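PDB 1G0D: protein-glutamine gamma-glutamyltransferase 2 from Pagrus major, which catalyses calcium-dependent acyl transfer from peptide-bound glutamine to primary amines, such as protein lysines, and so cross-links or aminates proteins. Local coordinates for residues R217-T220 / A221-S225; P370-V373 / A374-K377; N609-P612 / V613-G617. All blocks are in the same frame, centred on the assembly; numbering follows the deposited sequence.

Contact 1 (R217-T220 / A221-S225); sequences RTIT and AMVNS
The flat groups here are peptide units: the carbonyls of Arg217, Thr218 and Ile219 receive the N-H groups of Ala221, Met222 and Val223, bonded i to i+4 along the helix of residues 212-223 in the papain-like catalytic core. Each donor takes a different position on its acceptor. Ala221 N stands over one face of the Arg217 carbonyl, 37° out of its plane and 3.1 Å from Arg217 O. Met222 N is tilted by only 19° from the Thr218 plane, with 3.1 Å to Thr218 O. Val223 N comes nearly end-on to the Ile219 carbonyl, 3.3 Å from Ile219 O. Weak i+3 bonds from Ala221 N to Thr218 O and from Met222 N to Ile219 O accompany them.

Side chains pack against the same carbonyls. With its CG beside the backbone N (chi1 -67°), Met222 brings CG to 3.4 Å from Thr218 O before bending away toward Val191 of helix 184-193. Val223 turns CG2 back along the helix to 3.2 Å from Ile219 O, and CG2 of Ile219 follows it at 4.3 Å from Val223 CG2. Ile219 and Val223 both lean on helix 272-286, which starts at the active-site Cys272. Thr220 faces another way: its OG1 is bonded to Gly216 O, and its side chain comes within about 6 Å of the side chain of Asp355, a catalytic residue. Where the chain turns off, Ser225 OG donates to Ala221 O over 2.8 Å, lying in the carbonyl plane on a lone pair.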
loop_
_atom_site.group_PDB
_atom_site.type_symbol
_atom_site.label_atom_id
_atom_site.label_comp_id
_atom_site.label_asym_id
_atom_site.label_seq_id
_atom_site.Cartn_x
_atom_site.Cartn_y
_atom_site.Cartn_z
ATOM N N ARG A 217 -9.894 -6.724 -7.783
ATOM C CA ARG A 217 -10.069 -7.852 -6.878
ATOM C C ARG A 217 -9.005 -8.943 -7.182
ATOM O O ARG A 217 -8.522 -9.622 -6.279
ATOM C CB ARG A 217 -11.508 -8.404 -6.997
ATOM C CG ARG A 217 -11.698 -9.830 -6.487
ATOM C CD ARG A 217 -13.079 -10.074 -5.839
ATOM N NE ARG A 217 -12.988 -9.817 -4.408
ATOM C CZ ARG A 217 -13.425 -10.608 -3.427
ATOM N NH1 ARG A 217 -13.263 -10.223 -2.179
ATOM N NH2 ARG A 217 -14.029 -11.747 -3.662
ATOM N N THR A 218 -8.633 -9.099 -8.451
ATOM C CA THR A 218 -7.624 -10.082 -8.828
ATOM C C THR A 218 -6.231 -9.672 -8.358
ATOM O O THR A 218 -5.510 -10.477 -7.819
ATOM C CB THR A 218 -7.593 -10.254 -10.313
ATOM O OG1 THR A 218 -8.880 -10.697 -10.744
ATOM C CG2 THR A 218 -6.545 -11.254 -10.707
ATOM N N ILE A 219 -5.847 -8.419 -8.566
ATOM C CA ILE A 219 -4.539 -7.944 -8.125
ATOM C C ILE A 219 -4.465 -8.022 -6.616
ATOM O O ILE A 219 -3.487 -8.489 -6.065
ATOM C CB ILE A 219 -4.306 -6.484 -8.550
ATOM C CG1 ILE A 219 -4.109 -6.412 -10.060
ATOM C CG2 ILE A 219 -3.087 -5.931 -7.868
ATOM C CD1 ILE A 219 -3.029 -7.364 -10.557
ATOM N N THR A 220 -5.501 -7.566 -5.932
ATOM C CA THR A 220 -5.471 -7.610 -4.482
ATOM C C THR A 220 -5.280 -9.033 -3.960
ATOM O O THR A 220 -4.614 -9.269 -2.935
ATOM C CB THR A 220 -6.744 -7.037 -3.936
ATOM O OG1 THR A 220 -6.787 -5.658 -4.277
ATOM C CG2 THR A 220 -6.786 -7.126 -2.446
ATOM N N ALA A 221 -5.843 -9.993 -4.687
ATOM C CA ALA A 221 -5.755 -11.391 -4.288
ATOM C C ALA A 221 -4.382 -12.016 -4.526
ATOM O O ALA A 221 -3.928 -12.856 -3.736
ATOM C CB ALA A 221 -6.832 -12.185 -5.001
ATOM N N MET A 222 -3.712 -11.602 -5.596
ATOM C CA MET A 222 -2.399 -12.157 -5.937
ATOM C C MET A 222 -1.207 -11.623 -5.146
ATOM O O MET A 222 -0.158 -12.281 -5.073
ATOM C CB MET A 222 -2.137 -11.958 -7.421
ATOM C CG MET A 222 -3.060 -12.779 -8.294
ATOM S SD MET A 222 -2.418 -14.448 -8.508
ATOM C CE MET A 222 -0.588 -14.068 -8.703
ATOM N N VAL A 223 -1.359 -10.435 -4.562
ATOM C CA VAL A 223 -0.261 -9.836 -3.803
ATOM C C VAL A 223 0.225 -10.686 -2.651
ATOM O O VAL A 223 1.428 -10.787 -2.428
ATOM C CB VAL A 223 -0.627 -8.447 -3.292
ATOM C CG1 VAL A 223 0.518 -7.855 -2.459
ATOM C CG2 VAL A 223 -0.924 -7.575 -4.474
ATOM N N ASN A 224 -0.689 -11.301 -1.915
ATOM C CA ASN A 224 -0.255 -12.148 -0.833
ATOM C C ASN A 224 -1.085 -13.398 -0.635
ATOM O O ASN A 224 -0.550 -14.488 -0.599
ATOM C CB ASN A 224 -0.208 -11.368 0.470
ATOM C CG ASN A 224 0.092 -12.255 1.668
ATOM O OD1 ASN A 224 -0.584 -12.204 2.689
ATOM N ND2 ASN A 224 1.117 -13.074 1.539
ATOM N N SER A 225 -2.394 -13.250 -0.530
ATOM C CA SER A 225 -3.239 -14.404 -0.271
ATOM C C SER A 225 -2.979 -15.644 -1.114
ATOM O O SER A 225 -3.093 -16.765 -0.594
ATOM C CB SER A 225 -4.720 -14.022 -0.363
ATOM O OG SER A 225 -5.192 -14.174 -1.677
#

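Contact 2 (P370-V373 / A374-K377); sequences PCPV and AAIK
Ile376 reaches back over Cys371 with the end of its longer branch, setting CD1 3.8 Å from Cys371 SG. Both torsions serve this meeting. In Ile376 CG1 lies beside the backbone N (chi1 -59°), which swings the ethyl arm toward the preceding strand, while SG of Cys371 extends away from its own N (chi1 177°) to meet it. Ile376 also packs against Val390, Phe391 and Val394 of helix 387-395, so a second helix joins this apolar patch.

Alongside, CB of the Pro372 ring meets the methyl of Ala375, 3.9 Å from Ala375 CB. Pro372 occupies the N-cap position, and its carbonyl begins the helical bonding: Ala375 N is 3.0 Å from Pro372 O but stands well above the carbonyl plane, and Ile376 N adds a weak bond to the same oxygen. The next carbonyl is met more squarely. Lys377 N lies 3.1 Å from Val373 O with an almost straight N-H...O angle of 171°, and Ile376 CB lies 3.4 Å from Val373 O. The Lys377 side chain departs from the turn; NZ bonds to Leu438 O and forms a cation-pi contact with Tyr442. Ile376 also comes within about 5 Å of the side chain of Asn395, a probable calcium ligand.

The whole is a strand-to-helix junction, in which the outermost strand 368-372 of the four-stranded antiparallel sheet that also carries His332 and Asp355 passes directly into helix 373-378 of the transglutaminase core.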
loop_
_atom_site.group_PDB
_atom_site.type_symbol
_atom_site.label_atom_id
_atom_site.label_comp_id
_atom_site.label_asym_id
_atom_site.label_seq_id
_atom_site.Cartn_x
_atom_site.Cartn_y
_atom_site.Cartn_z
ATOM N N PRO A 370 -12.971 -5.381 -3.767
ATOM C CA PRO A 370 -13.315 -3.964 -3.605
ATOM C C PRO A 370 -14.597 -3.637 -2.877
ATOM O O PRO A 370 -15.675 -4.045 -3.289
ATOM C CB PRO A 370 -13.336 -3.447 -5.035
ATOM C CG PRO A 370 -13.687 -4.582 -5.801
ATOM C CD PRO A 370 -13.033 -5.771 -5.173
ATOM N N CYS A 371 -14.463 -2.861 -1.803
ATOM C CA CYS A 371 -15.593 -2.438 -0.976
ATOM C C CYS A 371 -15.771 -0.911 -0.954
ATOM O O CYS A 371 -14.867 -0.178 -0.594
ATOM C CB CYS A 371 -15.410 -2.931 0.479
ATOM S SG CYS A 371 -16.740 -2.352 1.548
ATOM N N PRO A 372 -16.963 -0.419 -1.312
ATOM C CA PRO A 372 -17.166 1.022 -1.295
ATOM C C PRO A 372 -16.842 1.637 0.041
ATOM O O PRO A 372 -17.403 1.235 1.040
ATOM C CB PRO A 372 -18.648 1.161 -1.600
ATOM C CG PRO A 372 -18.959 -0.044 -2.444
ATOM C CD PRO A 372 -18.182 -1.123 -1.755
ATOM N N VAL A 373 -15.946 2.605 0.080
ATOM C CA VAL A 373 -15.678 3.285 1.341
ATOM C C VAL A 373 -16.991 3.959 1.843
ATOM O O VAL A 373 -17.157 4.230 3.034
ATOM C CB VAL A 373 -14.639 4.383 1.157
ATOM C CG1 VAL A 373 -14.452 5.135 2.442
ATOM C CG2 VAL A 373 -13.360 3.793 0.682
ATOM N N ALA A 374 -17.923 4.229 0.924
ATOM C CA ALA A 374 -19.205 4.863 1.273
ATOM C C ALA A 374 -20.132 3.912 1.991
ATOM O O ALA A 374 -20.956 4.357 2.789
ATOM C CB ALA A 374 -19.901 5.379 0.030
ATOM N N ALA A 375 -20.012 2.614 1.686
ATOM C CA ALA A 375 -20.830 1.581 2.316
ATOM C C ALA A 375 -20.345 1.480 3.739
ATOM O O ALA A 375 -21.103 1.158 4.638
ATOM C CB ALA A 375 -20.659 0.252 1.621
ATOM N N ILE A 376 -19.072 1.754 3.956
ATOM C CA ILE A 376 -18.553 1.716 5.319
ATOM C C ILE A 376 -19.119 2.923 6.081
ATOM O O ILE A 376 -19.746 2.777 7.140
ATOM C CB ILE A 376 -16.988 1.759 5.348
ATOM C CG1 ILE A 376 -16.406 0.568 4.559
ATOM C CG2 ILE A 376 -16.495 1.750 6.780
ATOM C CD1 ILE A 376 -16.905 -0.758 5.027
ATOM N N LYS A 377 -18.924 4.113 5.527
ATOM C CA LYS A 377 -19.410 5.332 6.170
ATOM C C LYS A 377 -20.867 5.255 6.572
ATOM O O LYS A 377 -21.224 5.641 7.682
ATOM C CB LYS A 377 -19.239 6.521 5.234
ATOM C CG LYS A 377 -18.747 7.795 5.877
ATOM C CD LYS A 377 -19.795 8.392 6.747
ATOM C CE LYS A 377 -19.292 9.677 7.404
ATOM N NZ LYS A 377 -18.847 10.666 6.386
#

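Contact 3 (N609-P612 / V613-G617); sequences NPLP and VPLKG
Leu611 and Leu615 form the apolar centre of this turn in the C-terminal Ig-like domain, where an Asx turn at Asn609 starts the connection from strand 601-608 to the short, weakly bonded strand at about 615-616. Their side chains cross at about a right angle, with Leu611 CB 4.0 Å from Leu615 CD2. Val613 extends the patch: its CG2 lies 4.1 Å from Leu611 CB and 4.0 Å from Pro612 CD, so one methyl touches both the leucine and the proline ring. Beyond the turn, Leu615 packs on Val639 of strand 638-639, the antiparallel partner of 615-616, and Leu611 reaches Phe484.

Between this apolar patch and the polar edge stands the amide of Asn609, its CG directed away from the backbone N (chi1 -176°) and into the bend of the chain. Its two faces differ. CD2 of Leu615 approaches one face obliquely, from the end that carries OD1 and ND2, while Leu611 N comes from the opposite side, where it donates to Asn609 OD1 over 2.7 Å from above the carbonyl plane. This is the bond that defines the Asx turn. The amide nitrogen serves two carbonyls, Val613 O farther along the bend and Ala640 O on the neighbouring segment, so one flat group is held through both its oxygen and its nitrogen. With an alanine here, Leu611 N and Val613 O would probably be left without these mates, and the link to Ala640 would go with them, leaving the turn freer to move. The bond to Val613 lies close to the amide plane and meets the carbonyl nearly head-on, Asn609 ND2 standing 2.7 Å from Val613 O.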
loop_
_atom_site.group_PDB
_atom_site.type_symbol
_atom_site.label_atom_id
_atom_site.label_comp_id
_atom_site.label_asym_id
_atom_site.label_seq_id
_atom_site.Cartn_x
_atom_site.Cartn_y
_atom_site.Cartn_z
ATOM N N ASN A 609 26.343 5.827 14.928
ATOM C CA ASN A 609 25.870 4.730 15.754
ATOM C C ASN A 609 25.373 5.246 17.122
ATOM O O ASN A 609 26.150 5.762 17.909
ATOM C CB ASN A 609 27.024 3.766 15.964
ATOM C CG ASN A 609 26.626 2.541 16.723
ATOM O OD1 ASN A 609 25.472 2.394 17.115
ATOM N ND2 ASN A 609 27.586 1.642 16.939
ATOM N N PRO A 610 24.066 5.144 17.404
ATOM C CA PRO A 610 23.538 5.615 18.694
ATOM C C PRO A 610 23.655 4.490 19.745
ATOM O O PRO A 610 23.321 4.652 20.928
ATOM C CB PRO A 610 22.080 5.919 18.381
ATOM C CG PRO A 610 21.726 4.850 17.423
ATOM C CD PRO A 610 22.985 4.602 16.568
ATOM N N LEU A 611 24.122 3.338 19.277
ATOM C CA LEU A 611 24.294 2.167 20.108
ATOM C C LEU A 611 25.712 2.073 20.680
ATOM O O LEU A 611 26.706 2.265 19.983
ATOM C CB LEU A 611 23.992 0.923 19.277
ATOM C CG LEU A 611 22.651 0.245 19.478
ATOM C CD1 LEU A 611 21.546 1.245 19.459
ATOM C CD2 LEU A 611 22.500 -0.817 18.418
ATOM N N PRO A 612 25.815 1.781 21.975
ATOM C CA PRO A 612 27.131 1.659 22.593
ATOM C C PRO A 612 27.643 0.246 22.287
ATOM O O PRO A 612 28.326 -0.379 23.090
ATOM C CB PRO A 612 26.841 1.871 24.073
ATOM C CG PRO A 612 25.430 1.337 24.243
ATOM C CD PRO A 612 24.719 1.545 22.933
ATOM N N VAL A 613 27.297 -0.246 21.104
ATOM C CA VAL A 613 27.688 -1.573 20.665
ATOM C C VAL A 613 28.137 -1.429 19.237
ATOM O O VAL A 613 27.691 -0.539 18.540
ATOM C CB VAL A 613 26.480 -2.536 20.613
ATOM C CG1 VAL A 613 26.929 -3.945 20.865
ATOM C CG2 VAL A 613 25.425 -2.125 21.612
ATOM N N PRO A 614 29.046 -2.285 18.779
ATOM C CA PRO A 614 29.427 -2.109 17.379
ATOM C C PRO A 614 28.316 -2.797 16.552
ATOM O O PRO A 614 27.706 -3.750 17.036
ATOM C CB PRO A 614 30.751 -2.868 17.286
ATOM C CG PRO A 614 30.544 -4.023 18.229
ATOM C CD PRO A 614 29.781 -3.401 19.406
ATOM N N LEU A 615 28.028 -2.317 15.340
ATOM C CA LEU A 615 27.023 -2.970 14.494
ATOM C C LEU A 615 27.808 -3.538 13.350
ATOM O O LEU A 615 28.700 -2.901 12.811
ATOM C CB LEU A 615 26.002 -1.981 13.934
ATOM C CG LEU A 615 26.050 -0.508 14.360
ATOM C CD1 LEU A 615 25.216 0.289 13.407
ATOM C CD2 LEU A 615 25.516 -0.357 15.755
ATOM N N LYS A 616 27.527 -4.759 12.985
ATOM C CA LYS A 616 28.266 -5.282 11.878
ATOM C C LYS A 616 27.262 -5.820 10.917
ATOM O O LYS A 616 26.108 -6.043 11.271
ATOM C CB LYS A 616 29.258 -6.361 12.318
ATOM C CG LYS A 616 28.820 -7.213 13.494
ATOM C CD LYS A 616 29.814 -8.367 13.713
ATOM C CE LYS A 616 30.000 -8.714 15.209
ATOM N NZ LYS A 616 30.539 -7.570 16.040
ATOM N N GLY A 617 27.716 -6.039 9.695
ATOM C CA GLY A 617 26.834 -6.500 8.644
ATOM C C GLY A 617 26.130 -5.302 8.029
ATOM O O GLY A 617 25.111 -5.476 7.346
#

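In the fold
Contacts 1 and 2 adjoin within the catalytic core, their centres 19 Å apart. They touch where Arg217 CB packs on Pro370 CD at 3.5 Å. Arg217 also bonds through NE to Gly369 O, just before contact 2, and NH1 forms a salt bridge with Asp386. Contact 1 lies close to the catalytic residues, with the side chain of Val223 about 10 Å from that of Cys272; contact 2 borders the probable calcium site. Contact 3 belongs to a separate domain, its centre 39 Å from that of contact 1 and 47 Å from that of contact 2, across the chain's centre from the latter. Its Leu611 side chain is about 11 Å from Pro482 of the probable GTP site.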